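Local coordinates for oxidoreductase protein (Agrobacterium radiobacter, PDB 5UI9) that binds NAD and a small dihydroxy acid and probably catalyses the NAD-dependent oxidation or reduction of a hydroxylated substrate, at residues F68-I73 with P93-K98; M86-K91 with R112-A117; F189-V194 with L218-G223; A195-R200 with E327-S332. All blocks are in the same frame, centred on the assembly; numbering follows the deposited sequence.

Contact 1: residues F68-I73 with P93-K98; sequences FDFVDI and PAICQK. With NAD (nicotinamide-adenine-dinucleotide), chain C; 8A1 ((2S)-2,3-dihydroxy-2-methylpropanoic acid), chain D.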
loop_
_atom_site.group_PDB
_atom_site.type_symbol
_atom_site.label_atom_id
_atom_site.label_comp_id
_atom_site.label_asym_id
_atom_site.label_seq_id
_atom_site.Cartn_x
_atom_site.Cartn_y
_atom_site.Cartn_z
ATOM N N PHE A 68 40.351 9.598 22.623
ATOM C CA PHE A 68 39.030 10.009 22.127
ATOM C C PHE A 68 37.894 9.541 23.043
ATOM O O PHE A 68 37.983 8.485 23.671
ATOM C CB PHE A 68 38.795 9.529 20.682
ATOM C CG PHE A 68 39.197 8.107 20.436
ATOM C CD1 PHE A 68 40.502 7.801 20.046
ATOM C CD2 PHE A 68 38.280 7.072 20.588
ATOM C CE1 PHE A 68 40.881 6.487 19.821
ATOM C CE2 PHE A 68 38.653 5.754 20.364
ATOM C CZ PHE A 68 39.954 5.461 19.974
ATOM N N ASP A 69 36.836 10.346 23.101
ATOM C CA ASP A 69 35.675 10.101 23.972
ATOM C C ASP A 69 34.593 9.219 23.331
ATOM O O ASP A 69 33.776 8.626 24.034
ATOM C CB ASP A 69 35.047 11.437 24.383
ATOM C CG ASP A 69 36.046 12.369 25.037
ATOM O OD1 ASP A 69 36.685 11.945 26.018
ATOM O OD2 ASP A 69 36.198 13.511 24.560
ATOM N N PHE A 70 34.560 9.158 22.004
ATOM C CA PHE A 70 33.628 8.261 21.326
ATOM C C PHE A 70 34.146 7.812 19.979
ATOM O O PHE A 70 35.097 8.386 19.430
ATOM C CB PHE A 70 32.254 8.913 21.179
ATOM C CG PHE A 70 32.229 10.076 20.230
ATOM C CD1 PHE A 70 32.489 11.363 20.682
ATOM C CD2 PHE A 70 31.921 9.888 18.879
ATOM C CE1 PHE A 70 32.457 12.442 19.811
ATOM C CE2 PHE A 70 31.885 10.963 18.002
ATOM C CZ PHE A 70 32.149 12.243 18.468
ATOM N N VAL A 71 33.506 6.774 19.455
ATOM C CA VAL A 71 33.866 6.220 18.165
ATOM C C VAL A 71 32.643 6.241 17.241
ATOM O O VAL A 71 31.529 5.938 17.671
ATOM C CB VAL A 71 34.503 4.810 18.316
ATOM C CG1 VAL A 71 33.518 3.771 18.849
ATOM C CG2 VAL A 71 35.100 4.354 16.997
ATOM N N ASP A 72 32.867 6.646 15.988
ATOM C CA ASP A 72 31.852 6.665 14.942
ATOM C C ASP A 72 32.229 5.625 13.882
ATOM O O ASP A 72 33.164 5.817 13.104
ATOM C CB ASP A 72 31.751 8.070 14.332
ATOM C CG ASP A 72 30.462 8.289 13.525
ATOM O OD1 ASP A 72 29.486 7.515 13.669
ATOM O OD2 ASP A 72 30.429 9.263 12.746
ATOM N N ILE A 73 31.497 4.515 13.867
ATOM C CA ILE A 73 31.783 3.406 12.961
ATOM C C ILE A 73 30.939 3.570 11.695
ATOM O O ILE A 73 29.719 3.358 11.718
ATOM C CB ILE A 73 31.515 2.054 13.657
ATOM C CG1 ILE A 73 32.429 1.903 14.889
ATOM C CG2 ILE A 73 31.735 0.893 12.695
ATOM C CD1 ILE A 73 31.882 0.986 15.963
ATOM N N PRO A 93 32.319 4.974 24.210
ATOM C CA PRO A 93 30.984 5.081 23.621
ATOM C C PRO A 93 31.015 4.998 22.095
ATOM O O PRO A 93 31.900 5.584 21.464
ATOM C CB PRO A 93 30.512 6.462 24.079
ATOM C CG PRO A 93 31.230 6.688 25.380
ATOM C CD PRO A 93 32.514 5.932 25.315
ATOM N N ALA A 94 30.048 4.284 21.520
ATOM C CA ALA A 94 30.102 3.907 20.109
ATOM C C ALA A 94 28.839 4.267 19.337
ATOM O O ALA A 94 27.723 4.033 19.805
ATOM C CB ALA A 94 30.365 2.412 19.980
ATOM N N ILE A 95 29.045 4.824 18.146
ATOM C CA ILE A 95 28.006 4.950 17.129
ATOM C C ILE A 95 28.310 3.916 16.045
ATOM O O ILE A 95 29.471 3.731 15.673
ATOM C CB ILE A 95 27.982 6.361 16.502
ATOM C CG1 ILE A 95 27.797 7.436 17.582
ATOM C CG2 ILE A 95 26.876 6.462 15.455
ATOM C CD1 ILE A 95 28.120 8.840 17.120
ATOM N N CYS A 96 27.265 3.259 15.537
ATOM C CA CYS A 96 27.412 2.230 14.511
ATOM C C CYS A 96 26.403 2.434 13.383
ATOM O O CYS A 96 25.209 2.573 13.629
ATOM C CB CYS A 96 27.212 0.856 15.118
ATOM S SG CYS A 96 27.660 -0.462 13.975
ATOM N N GLN A 97 26.893 2.460 12.152
ATOM C CA GLN A 97 26.028 2.609 10.975
ATOM C C GLN A 97 25.088 1.426 10.770
ATOM O O GLN A 97 25.317 0.333 11.285
ATOM C CB GLN A 97 26.864 2.839 9.702
ATOM C CG GLN A 97 26.949 4.297 9.266
ATOM C CD GLN A 97 25.638 4.825 8.714
ATOM O OE1 GLN A 97 24.672 4.069 8.544
ATOM N NE2 GLN A 97 25.591 6.130 8.440
ATOM N N LYS A 98 24.021 1.666 10.009
ATOM C CA LYS A 98 23.159 0.585 9.525
ATOM C C LYS A 98 23.835 -0.073 8.313
ATOM O O LYS A 98 24.747 0.526 7.736
ATOM C CB LYS A 98 21.721 1.042 9.182
ATOM C CG LYS A 98 21.520 2.360 8.428
ATOM C CD LYS A 98 22.084 2.412 7.011
ATOM C CE LYS A 98 21.415 1.413 6.071
ATOM N NZ LYS A 98 21.749 1.686 4.647
HETATM P PA NAD C . 32.175 2.313 1.543
HETATM O O1A NAD C . 32.640 0.948 1.083
HETATM O O2A NAD C . 32.175 3.473 0.585
HETATM O O5B NAD C . 33.035 2.732 2.824
HETATM C C5B NAD C . 33.473 1.798 3.803
HETATM C C4B NAD C . 34.894 2.182 4.185
HETATM O O4B NAD C . 35.261 1.471 5.362
HETATM C C3B NAD C . 35.909 1.819 3.111
HETATM O O3B NAD C . 36.726 2.963 2.825
HETATM C C2B NAD C . 36.714 0.668 3.696
HETATM O O2B NAD C . 38.085 0.723 3.298
HETATM C C1B NAD C . 36.551 0.884 5.191
HETATM N N9A NAD C . 36.603 -0.308 6.069
HETATM C C8A NAD C . 35.915 -1.460 5.945
HETATM N N7A NAD C . 36.209 -2.294 6.977
HETATM C C5A NAD C . 37.084 -1.666 7.785
HETATM C C6A NAD C . 37.810 -1.964 9.049
HETATM N N6A NAD C . 37.658 -3.144 9.687
HETATM N N1A NAD C . 38.629 -1.009 9.549
HETATM C C2A NAD C . 38.811 0.182 8.940
HETATM N N3A NAD C . 38.185 0.513 7.794
HETATM C C4A NAD C . 37.329 -0.349 7.183
HETATM O O3 NAD C . 30.710 2.149 2.182
HETATM P PN NAD C . 29.634 3.349 2.286
HETATM O O1N NAD C . 28.860 3.462 0.996
HETATM O O2N NAD C . 30.306 4.575 2.849
HETATM O O5D NAD C . 28.652 2.701 3.367
HETATM C C5D NAD C . 29.128 2.411 4.675
HETATM C C4D NAD C . 27.932 2.139 5.565
HETATM O O4D NAD C . 27.108 3.309 5.590
HETATM C C3D NAD C . 27.082 0.986 5.049
HETATM O O3D NAD C . 26.780 0.085 6.120
HETATM C C2D NAD C . 25.828 1.648 4.503
HETATM O O2D NAD C . 24.649 0.868 4.702
HETATM C C1D NAD C . 25.758 2.950 5.299
HETATM N N1N NAD C . 25.058 4.069 4.642
HETATM C C2N NAD C . 24.177 4.757 5.391
HETATM C C3N NAD C . 23.460 5.832 4.889
HETATM C C7N NAD C . 22.495 6.540 5.800
HETATM O O7N NAD C . 22.766 6.638 6.994
HETATM N N7N NAD C . 21.364 7.054 5.311
HETATM C C4N NAD C . 23.664 6.204 3.559
HETATM C C5N NAD C . 24.584 5.490 2.788
HETATM C C6N NAD C . 25.281 4.423 3.356
HETATM O OXT 8A1 D . 20.498 6.060 2.793
HETATM C C 8A1 D . 20.807 4.845 2.740
HETATM O O 8A1 D . 20.987 4.154 3.767
HETATM C CA 8A1 D . 20.958 4.183 1.395
HETATM C CB 8A1 D . 19.611 3.533 1.080
HETATM O O1 8A1 D . 19.564 3.033 -0.261
HETATM O O2 8A1 D . 21.992 3.185 1.455
HETATM C C3 8A1 D . 21.363 5.214 0.341
#
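The carbonyl of D69 opens the contact by resting against the ring of P93, with O 3.2 Å from CD, while its carboxylate turns elsewhere and accepts from the backbone N of K7. At F70 the first strand begins. Its CG sits between the backbone N and the carbonyl carbon (chi1 68°), which carries the ring off toward W24 and W302 and leaves CD2 merely grazing CD1 of I95. V71 is held through both of its peptide groups: its N donates to P93 O at 2.8 Å, and its O accepts from I95 N at 2.8 Å along an almost straight line (174°). CG1 of V71 meets CB of A94 at 3.6 Å, on the face packed by A87 of helix 80-89. This is the beta-alpha-beta crossover of a Rossmann fold, its strands parallel and helix 80-89 bridging them. D72 points to the opposite face, where OD1 comes within 3.3 Å of I95 CG2 and OD2 accepts from Q20 and W24. I73 continues the pairing, donating from N to I95 O and accepting from Q97 N at 3.0 Å. Just beyond lies the cofactor: Q97 NE2, also bonded to Q20, donates to O7N of NAD, K98 O accepts from both hydroxyls, O2D and O3D, of the nicotinamide ribose, and K98 NZ, salt-bridged to D178, donates to O of the bound acid at 2.7 Å.

Contact 2: residues M86-K91 with R112-A117; sequences MAAAHK and RTCENA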
loop_
_atom_site.group_PDB
_atom_site.type_symbol
_atom_site.label_atom_id
_atom_site.label_comp_id
_atom_site.label_asym_id
_atom_site.label_seq_id
_atom_site.Cartn_x
_atom_site.Cartn_y
_atom_site.Cartn_z
ATOM N N MET A 86 35.363 -3.993 20.225
ATOM C CA MET A 86 36.597 -3.262 20.550
ATOM C C MET A 86 36.287 -1.993 21.358
ATOM O O MET A 86 36.997 -1.667 22.321
ATOM C CB MET A 86 37.372 -2.873 19.282
ATOM C CG MET A 86 38.030 -4.025 18.533
ATOM S SD MET A 86 39.138 -3.453 17.217
ATOM C CE MET A 86 38.942 -4.728 15.974
ATOM N N ALA A 87 35.233 -1.286 20.952
ATOM C CA ALA A 87 34.787 -0.087 21.662
ATOM C C ALA A 87 34.396 -0.431 23.097
ATOM O O ALA A 87 34.840 0.235 24.034
ATOM C CB ALA A 87 33.627 0.578 20.931
ATOM N N ALA A 88 33.606 -1.493 23.259
ATOM C CA ALA A 88 33.135 -1.933 24.573
ATOM C C ALA A 88 34.283 -2.316 25.517
ATOM O O ALA A 88 34.297 -1.891 26.680
ATOM C CB ALA A 88 32.163 -3.091 24.417
ATOM N N ALA A 89 35.248 -3.085 25.003
ATOM C CA ALA A 89 36.435 -3.492 25.769
ATOM C C ALA A 89 37.327 -2.317 26.158
ATOM O O ALA A 89 37.929 -2.324 27.237
ATOM C CB ALA A 89 37.245 -4.521 24.988
ATOM N N HIS A 90 37.412 -1.309 25.284
ATOM C CA HIS A 90 38.147 -0.062 25.592
ATOM C C HIS A 90 37.299 1.011 26.291
ATOM O O HIS A 90 37.785 2.122 26.513
ATOM C CB HIS A 90 38.787 0.512 24.318
ATOM C CG HIS A 90 39.972 -0.266 23.847
ATOM N ND1 HIS A 90 39.860 -1.371 23.029
ATOM C CD2 HIS A 90 41.295 -0.113 24.096
ATOM C CE1 HIS A 90 41.064 -1.855 22.782
ATOM N NE2 HIS A 90 41.951 -1.113 23.421
ATOM N N LYS A 91 36.058 0.660 26.652
ATOM C CA LYS A 91 35.089 1.549 27.308
ATOM C C LYS A 91 34.913 2.897 26.599
ATOM O O LYS A 91 34.875 3.951 27.231
ATOM C CB LYS A 91 35.432 1.728 28.794
ATOM C CG LYS A 91 35.275 0.458 29.614
ATOM C CD LYS A 91 35.684 0.673 31.067
ATOM C CE LYS A 91 35.829 -0.648 31.816
ATOM N NZ LYS A 91 34.571 -1.453 31.803
ATOM N N ARG A 112 24.390 -6.456 24.179
ATOM C CA ARG A 112 24.706 -7.042 25.491
ATOM C C ARG A 112 26.103 -6.635 25.982
ATOM O O ARG A 112 26.270 -6.257 27.157
ATOM C CB ARG A 112 24.573 -8.572 25.454
ATOM C CG ARG A 112 24.562 -9.241 26.822
ATOM N N THR A 113 27.089 -6.689 25.084
ATOM C CA THR A 113 28.470 -6.321 25.417
ATOM C C THR A 113 28.593 -4.855 25.827
ATOM O O THR A 113 29.320 -4.530 26.759
ATOM C CB THR A 113 29.436 -6.574 24.241
ATOM O OG1 THR A 113 29.171 -7.859 23.669
ATOM C CG2 THR A 113 30.894 -6.528 24.713
ATOM N N CYS A 114 27.886 -3.976 25.123
ATOM C CA CYS A 114 27.915 -2.549 25.443
ATOM C C CYS A 114 27.212 -2.250 26.766
ATOM O O CYS A 114 27.719 -1.449 27.556
ATOM C CB CYS A 114 27.342 -1.723 24.299
ATOM S SG CYS A 114 28.438 -1.716 22.863
ATOM N N GLU A 115 26.082 -2.912 27.023
ATOM C CA GLU A 115 25.404 -2.801 28.331
ATOM C C GLU A 115 26.278 -3.289 29.493
ATOM O O GLU A 115 26.323 -2.640 30.540
ATOM C CB GLU A 115 24.056 -3.530 28.332
ATOM C CG GLU A 115 22.939 -2.704 27.698
ATOM C CD GLU A 115 21.674 -3.493 27.378
ATOM O OE1 GLU A 115 21.596 -4.696 27.728
ATOM O OE2 GLU A 115 20.751 -2.893 26.768
ATOM N N ASN A 116 26.977 -4.409 29.288
ATOM C CA ASN A 116 27.922 -4.962 30.275
ATOM C C ASN A 116 29.105 -4.035 30.560
ATOM O O ASN A 116 29.586 -3.969 31.698
ATOM C CB ASN A 116 28.453 -6.335 29.821
ATOM C CG ASN A 116 27.422 -7.451 29.957
ATOM O OD1 ASN A 116 26.422 -7.317 30.663
ATOM N ND2 ASN A 116 27.673 -8.570 29.281
ATOM N N ALA A 117 29.574 -3.333 29.530
ATOM C CA ALA A 117 30.675 -2.375 29.668
ATOM C C ALA A 117 30.219 -0.981 30.126
ATOM O O ALA A 117 31.051 -0.103 30.338
ATOM C CB ALA A 117 31.435 -2.272 28.355
#
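Two helices of the Rossmann domain, 80-89 and 104-116, meet where both run out, A88 of one facing T113, C114 and A117 of the other; a Schellman motif with K91 as its C-prime residue, at positive phi, ends the first. The methyl of A88 points toward the second helix. There CB lies 3.7 Å from CG2 of T113, 4.1 Å from CB of A117 and 4.3 Å from SG of C114, touching three side chains. T113 can offer a methyl because CG2 stands opposite its backbone N, while OG1 folds back onto its own helix to bond A109 O. In return the methyl of A117 presses on the carbonyl of A88, with CB 3.3 Å from O; that same oxygen accepts from K91 N in the helix-ending turn. On the far side of the turn H90 fixes M86 O twice, through its backbone N and through ND1 at 3.0 Å, the two donors arriving from opposite faces of the carbonyl plane, and its ring meets that of F63. K91, bent at its last torsion, brings NZ to 4.0 Å from A117 O, a loose approach. Small side chains thus let the backbones come close, with CA of A88 5.3 Å from CA of C114. The lysine charge near the C-terminal end of helix 104-116 would probably be mildly favourable, though the contact itself is essentially methyl packing.

Contact 3: residues F189-V194 with L218-G223; sequences FILGDV and LDHQNG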
loop_
_atom_site.group_PDB
_atom_site.type_symbol
_atom_site.label_atom_id
_atom_site.label_comp_id
_atom_site.label_asym_id
_atom_site.label_seq_id
_atom_site.Cartn_x
_atom_site.Cartn_y
_atom_site.Cartn_z
ATOM N N PHE A 189 8.664 4.056 14.496
ATOM C CA PHE A 189 8.742 5.409 15.044
ATOM C C PHE A 189 7.366 6.080 15.081
ATOM O O PHE A 189 7.001 6.690 16.077
ATOM C CB PHE A 189 9.738 6.225 14.207
ATOM C CG PHE A 189 9.940 7.638 14.673
ATOM C CD1 PHE A 189 10.372 7.907 15.975
ATOM C CD2 PHE A 189 9.742 8.705 13.802
ATOM C CE1 PHE A 189 10.576 9.217 16.395
ATOM C CE2 PHE A 189 9.945 10.015 14.215
ATOM C CZ PHE A 189 10.372 10.271 15.517
ATOM N N ILE A 190 6.602 5.939 13.994
ATOM C CA ILE A 190 5.280 6.556 13.872
ATOM C C ILE A 190 4.165 5.755 14.561
ATOM O O ILE A 190 3.380 6.331 15.307
ATOM C CB ILE A 190 4.913 6.801 12.382
ATOM C CG1 ILE A 190 5.969 7.695 11.699
ATOM C CG2 ILE A 190 3.528 7.420 12.248
ATOM C CD1 ILE A 190 6.351 8.947 12.471
ATOM N N LEU A 191 4.077 4.451 14.292
ATOM C CA LEU A 191 2.939 3.629 14.768
ATOM C C LEU A 191 3.283 2.597 15.846
ATOM O O LEU A 191 2.434 1.770 16.197
ATOM C CB LEU A 191 2.271 2.927 13.580
ATOM C CG LEU A 191 1.661 3.830 12.511
ATOM C CD1 LEU A 191 1.100 2.978 11.385
ATOM C CD2 LEU A 191 0.579 4.728 13.090
ATOM N N GLY A 192 4.502 2.660 16.389
ATOM C CA GLY A 192 4.931 1.753 17.456
ATOM C C GLY A 192 5.372 0.372 16.996
ATOM O O GLY A 192 5.260 0.012 15.808
ATOM N N ASP A 193 5.841 -0.412 17.966
ATOM C CA ASP A 193 6.439 -1.729 17.719
ATOM C C ASP A 193 5.432 -2.698 17.098
ATOM O O ASP A 193 4.214 -2.540 17.258
ATOM C CB ASP A 193 7.017 -2.333 19.013
ATOM C CG ASP A 193 8.127 -1.477 19.635
ATOM O OD1 ASP A 193 8.813 -0.729 18.903
ATOM O OD2 ASP A 193 8.312 -1.562 20.867
ATOM N N VAL A 194 5.975 -3.704 16.414
ATOM C CA VAL A 194 5.222 -4.596 15.540
ATOM C C VAL A 194 5.091 -5.970 16.189
ATOM O O VAL A 194 6.057 -6.480 16.766
ATOM C CB VAL A 194 5.938 -4.721 14.170
ATOM C CG1 VAL A 194 5.287 -5.776 13.276
ATOM C CG2 VAL A 194 5.980 -3.366 13.467
ATOM N N LEU A 218 2.385 -4.956 8.033
ATOM C CA LEU A 218 2.685 -4.915 9.473
ATOM C C LEU A 218 1.426 -4.908 10.329
ATOM O O LEU A 218 0.509 -4.143 10.076
ATOM C CB LEU A 218 3.490 -3.664 9.812
ATOM C CG LEU A 218 4.845 -3.440 9.128
ATOM C CD1 LEU A 218 5.473 -2.133 9.607
ATOM C CD2 LEU A 218 5.799 -4.602 9.368
ATOM N N ASP A 219 1.401 -5.753 11.353
ATOM C CA ASP A 219 0.372 -5.699 12.387
ATOM C C ASP A 219 1.029 -5.115 13.636
ATOM O O ASP A 219 1.835 -5.782 14.282
ATOM C CB ASP A 219 -0.185 -7.094 12.635
ATOM C CG ASP A 219 -0.617 -7.783 11.338
ATOM O OD1 ASP A 219 -1.485 -7.228 10.627
ATOM O OD2 ASP A 219 -0.097 -8.878 11.017
ATOM N N HIS A 220 0.718 -3.858 13.946
ATOM C CA HIS A 220 1.324 -3.182 15.100
ATOM C C HIS A 220 0.684 -3.647 16.408
ATOM O O HIS A 220 -0.472 -4.060 16.423
ATOM C CB HIS A 220 1.235 -1.667 14.945
ATOM C CG HIS A 220 2.035 -1.137 13.796
ATOM N ND1 HIS A 220 3.308 -0.634 13.946
ATOM C CD2 HIS A 220 1.747 -1.044 12.474
ATOM C CE1 HIS A 220 3.769 -0.246 12.770
ATOM N NE2 HIS A 220 2.840 -0.484 11.858
ATOM N N GLN A 221 1.445 -3.591 17.504
ATOM C CA GLN A 221 0.946 -4.024 18.824
ATOM C C GLN A 221 -0.272 -3.218 19.301
ATOM O O GLN A 221 -1.156 -3.768 19.960
ATOM C CB GLN A 221 2.068 -3.970 19.874
ATOM C CG GLN A 221 3.188 -4.981 19.635
ATOM C CD GLN A 221 4.377 -4.810 20.571
ATOM O OE1 GLN A 221 4.379 -3.956 21.461
ATOM N NE2 GLN A 221 5.401 -5.631 20.370
ATOM N N ASN A 222 -0.325 -1.931 18.945
ATOM C CA ASN A 222 -1.470 -1.053 19.276
ATOM C C ASN A 222 -2.742 -1.267 18.424
ATOM O O ASN A 222 -3.707 -0.515 18.570
ATOM C CB ASN A 222 -1.048 0.437 19.229
ATOM C CG ASN A 222 -0.754 0.951 17.811
ATOM O OD1 ASN A 222 -1.128 0.345 16.802
ATOM N ND2 ASN A 222 -0.078 2.088 17.741
ATOM N N GLY A 223 -2.733 -2.243 17.514
ATOM C CA GLY A 223 -3.897 -2.545 16.684
ATOM C C GLY A 223 -3.808 -2.022 15.262
ATOM O O GLY A 223 -4.467 -2.560 14.379
HETATM O O HOH W 1 2.345 -0.337 18.085
#
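L191 lies over one face of the H220 imidazole, crossing it at about a right angle: its CB sits 3.7 Å from the ring centroid, 15° off the normal, a CH-pi contact. The ring's edge is used differently. ND1 donates to G192 O at 2.8 Å, the oxygen lying in the ring plane although the donor stands above the plane of the carbonyl. With NE2 bonded to OG of S226, both ring nitrogens are engaged and the rotation of the imidazole is fixed. V194 meets the same ring obliquely through CG2, 3.9 Å from ND1, and crosses L218 at about a right angle, with CG2 4.1 Å from L218 CD1. Q221 lays its extended side chain alongside D193, whose O accepts from Q221 N at 3.0 Å in a practically straight bond. A water gives its hydrogens to L191 O and D193 O and accepts from N222 N, bridging the helix end and the type I turn from H220 to G223. Helix 175-191 runs out against the end of strand 213-220, L191 reaching P148 and F153 of strand 148-156, before the chain turns into strand 194-202. D219, its OD2 bonded to T196 OG1, salt-bridges R200 of the second subunit through OD1.

Contact 4: residues A195-R200 with E327-S332; sequences ATLTAR and EAAYES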
loop_
_atom_site.group_PDB
_atom_site.type_symbol
_atom_site.label_atom_id
_atom_site.label_comp_id
_atom_site.label_asym_id
_atom_site.label_seq_id
_atom_site.Cartn_x
_atom_site.Cartn_y
_atom_site.Cartn_z
ATOM N N ALA A 195 3.896 -6.554 16.089
ATOM C CA ALA A 195 3.607 -7.888 16.627
ATOM C C ALA A 195 3.903 -8.966 15.597
ATOM O O ALA A 195 4.625 -9.925 15.884
ATOM C CB ALA A 195 2.150 -7.981 17.067
ATOM N N THR A 196 3.324 -8.809 14.407
ATOM C CA THR A 196 3.480 -9.779 13.316
ATOM C C THR A 196 3.721 -9.068 11.988
ATOM O O THR A 196 3.391 -7.891 11.824
ATOM C CB THR A 196 2.263 -10.726 13.189
ATOM O OG1 THR A 196 1.066 -9.958 13.058
ATOM C CG2 THR A 196 2.129 -11.624 14.409
ATOM N N LEU A 197 4.297 -9.814 11.051
ATOM C CA LEU A 197 4.823 -9.266 9.806
ATOM C C LEU A 197 4.744 -10.301 8.679
ATOM O O LEU A 197 4.996 -11.484 8.905
ATOM C CB LEU A 197 6.275 -8.846 10.056
ATOM C CG LEU A 197 7.100 -8.219 8.935
ATOM C CD1 LEU A 197 8.123 -7.234 9.485
ATOM C CD2 LEU A 197 7.793 -9.269 8.073
ATOM N N THR A 198 4.391 -9.844 7.477
ATOM C CA THR A 198 4.381 -10.677 6.269
ATOM C C THR A 198 5.011 -9.900 5.118
ATOM O O THR A 198 4.675 -8.736 4.910
ATOM C CB THR A 198 2.947 -11.059 5.842
ATOM O OG1 THR A 198 2.119 -11.206 7.000
ATOM C CG2 THR A 198 2.947 -12.355 5.053
ATOM N N ALA A 199 5.908 -10.539 4.370
ATOM C CA ALA A 199 6.685 -9.851 3.337
ATOM C C ALA A 199 6.742 -10.621 2.024
ATOM O O ALA A 199 6.590 -11.842 1.996
ATOM C CB ALA A 199 8.089 -9.564 3.837
ATOM N N ARG A 200 6.943 -9.871 0.941
ATOM C CA ARG A 200 7.124 -10.404 -0.407
ATOM C C ARG A 200 8.243 -9.623 -1.069
ATOM O O ARG A 200 8.314 -8.405 -0.916
ATOM C CB ARG A 200 5.847 -10.235 -1.237
ATOM C CG ARG A 200 4.623 -10.904 -0.650
ATOM C CD ARG A 200 4.749 -12.412 -0.686
ATOM N NE ARG A 200 3.516 -13.050 -0.224
ATOM C CZ ARG A 200 3.240 -13.389 1.032
ATOM N NH1 ARG A 200 4.117 -13.222 2.020
ATOM N NH2 ARG A 200 2.062 -13.939 1.298
ATOM N N GLU A 327 15.020 -9.041 9.509
ATOM C CA GLU A 327 15.260 -10.483 9.488
ATOM C C GLU A 327 13.943 -11.264 9.313
ATOM O O GLU A 327 13.902 -12.251 8.584
ATOM C CB GLU A 327 16.020 -10.914 10.753
ATOM C CG GLU A 327 16.478 -12.366 10.746
ATOM C CD GLU A 327 17.584 -12.639 11.752
ATOM O OE1 GLU A 327 18.690 -12.085 11.573
ATOM O OE2 GLU A 327 17.347 -13.402 12.721
ATOM N N ALA A 328 12.875 -10.795 9.959
ATOM C CA ALA A 328 11.546 -11.383 9.801
ATOM C C ALA A 328 11.009 -11.251 8.372
ATOM O O ALA A 328 10.345 -12.158 7.883
ATOM C CB ALA A 328 10.570 -10.757 10.782
ATOM N N ALA A 329 11.288 -10.124 7.718
ATOM C CA ALA A 329 10.862 -9.900 6.339
ATOM C C ALA A 329 11.522 -10.860 5.353
ATOM O O ALA A 329 10.846 -11.393 4.469
ATOM C CB ALA A 329 11.108 -8.454 5.927
ATOM N N TYR A 330 12.829 -11.085 5.509
ATOM C CA TYR A 330 13.541 -12.075 4.684
ATOM C C TYR A 330 13.011 -13.487 4.918
ATOM O O TYR A 330 12.757 -14.222 3.959
ATOM C CB TYR A 330 15.060 -12.019 4.912
ATOM C CG TYR A 330 15.726 -10.879 4.169
ATOM C CD1 TYR A 330 15.774 -10.876 2.778
ATOM C CD2 TYR A 330 16.287 -9.796 4.851
ATOM C CE1 TYR A 330 16.364 -9.836 2.081
ATOM C CE2 TYR A 330 16.889 -8.748 4.160
ATOM C CZ TYR A 330 16.922 -8.776 2.771
ATOM O OH TYR A 330 17.500 -7.747 2.066
ATOM N N GLU A 331 12.841 -13.850 6.189
ATOM C CA GLU A 331 12.239 -15.136 6.566
ATOM C C GLU A 331 10.877 -15.318 5.896
ATOM O O GLU A 331 10.656 -16.305 5.196
ATOM C CB GLU A 331 12.098 -15.239 8.088
ATOM C CG GLU A 331 11.638 -16.598 8.605
ATOM C CD GLU A 331 11.577 -16.674 10.130
ATOM O OE1 GLU A 331 12.346 -15.959 10.822
ATOM O OE2 GLU A 331 10.749 -17.462 10.642
ATOM N N SER A 332 9.987 -14.344 6.094
ATOM C CA SER A 332 8.624 -14.392 5.550
ATOM C C SER A 332 8.582 -14.495 4.031
ATOM O O SER A 332 7.769 -15.240 3.488
ATOM C CB SER A 332 7.824 -13.161 5.985
ATOM O OG SER A 332 6.515 -13.192 5.441
#
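The flat group nearest the contact is the guanidinium of R200, and it is met at its edge: S332 OG lies close to its plane, 4.2 Å from NH1, without a bond. In the same plane NH1 donates to A199 O at 2.8 Å, approaching from 53° above the plane of that carbonyl. NE forms a salt bridge with D219 of the second subunit, so NH1 and NE are both engaged. The polar link between strand and helix is made by the serine instead. OG of S332, held opposite its backbone N (chi1 179°), reaches out to accept from A199 N at 2.9 Å, and it is also bonded to the carbonyl of R337, so a buried hydroxyl has two backbone partners. L197 drives CD2 onto the helix backbone, 3.6 Å from A329 CA, and brushes the methyls of A328 and A329. The methyl of A199 fits against A329, with the two CB atoms 3.8 Å apart and A199 CB only 3.4 Å from A329 O. Alanines allow the axes to approach within 6.5 Å while crossing at -57°. L197 and A199 face the helix, whereas T198 points the other way and packs on R200 of the second subunit: the sheet of the Gfo/Idh/MocA C-terminal domain carries helices on one face and a subunit interface on the other.

Overall arrangement
From the N terminus, contact 1 closes first, bringing strand 94-97 beside strand 70-73 across the loop that holds helix 80-89. Contact 2 starts inside that loop and ends beyond it, so the two cross; A87 packs on V71 and A94, stitching the helix layer to the parallel sheet of the nucleotide-binding half. Far along the chain, its centre about 29 Å from that of contact 1, contact 3 closes the loop holding most of strands 194-202 and 213-220. Contact 4 opens within it and reaches past it to helix 316-335, crossing in turn. D219 joins both, bonding A195 and T196, while contact 4 itself sets helix 316-335 on the mixed sheet of the C-terminal half.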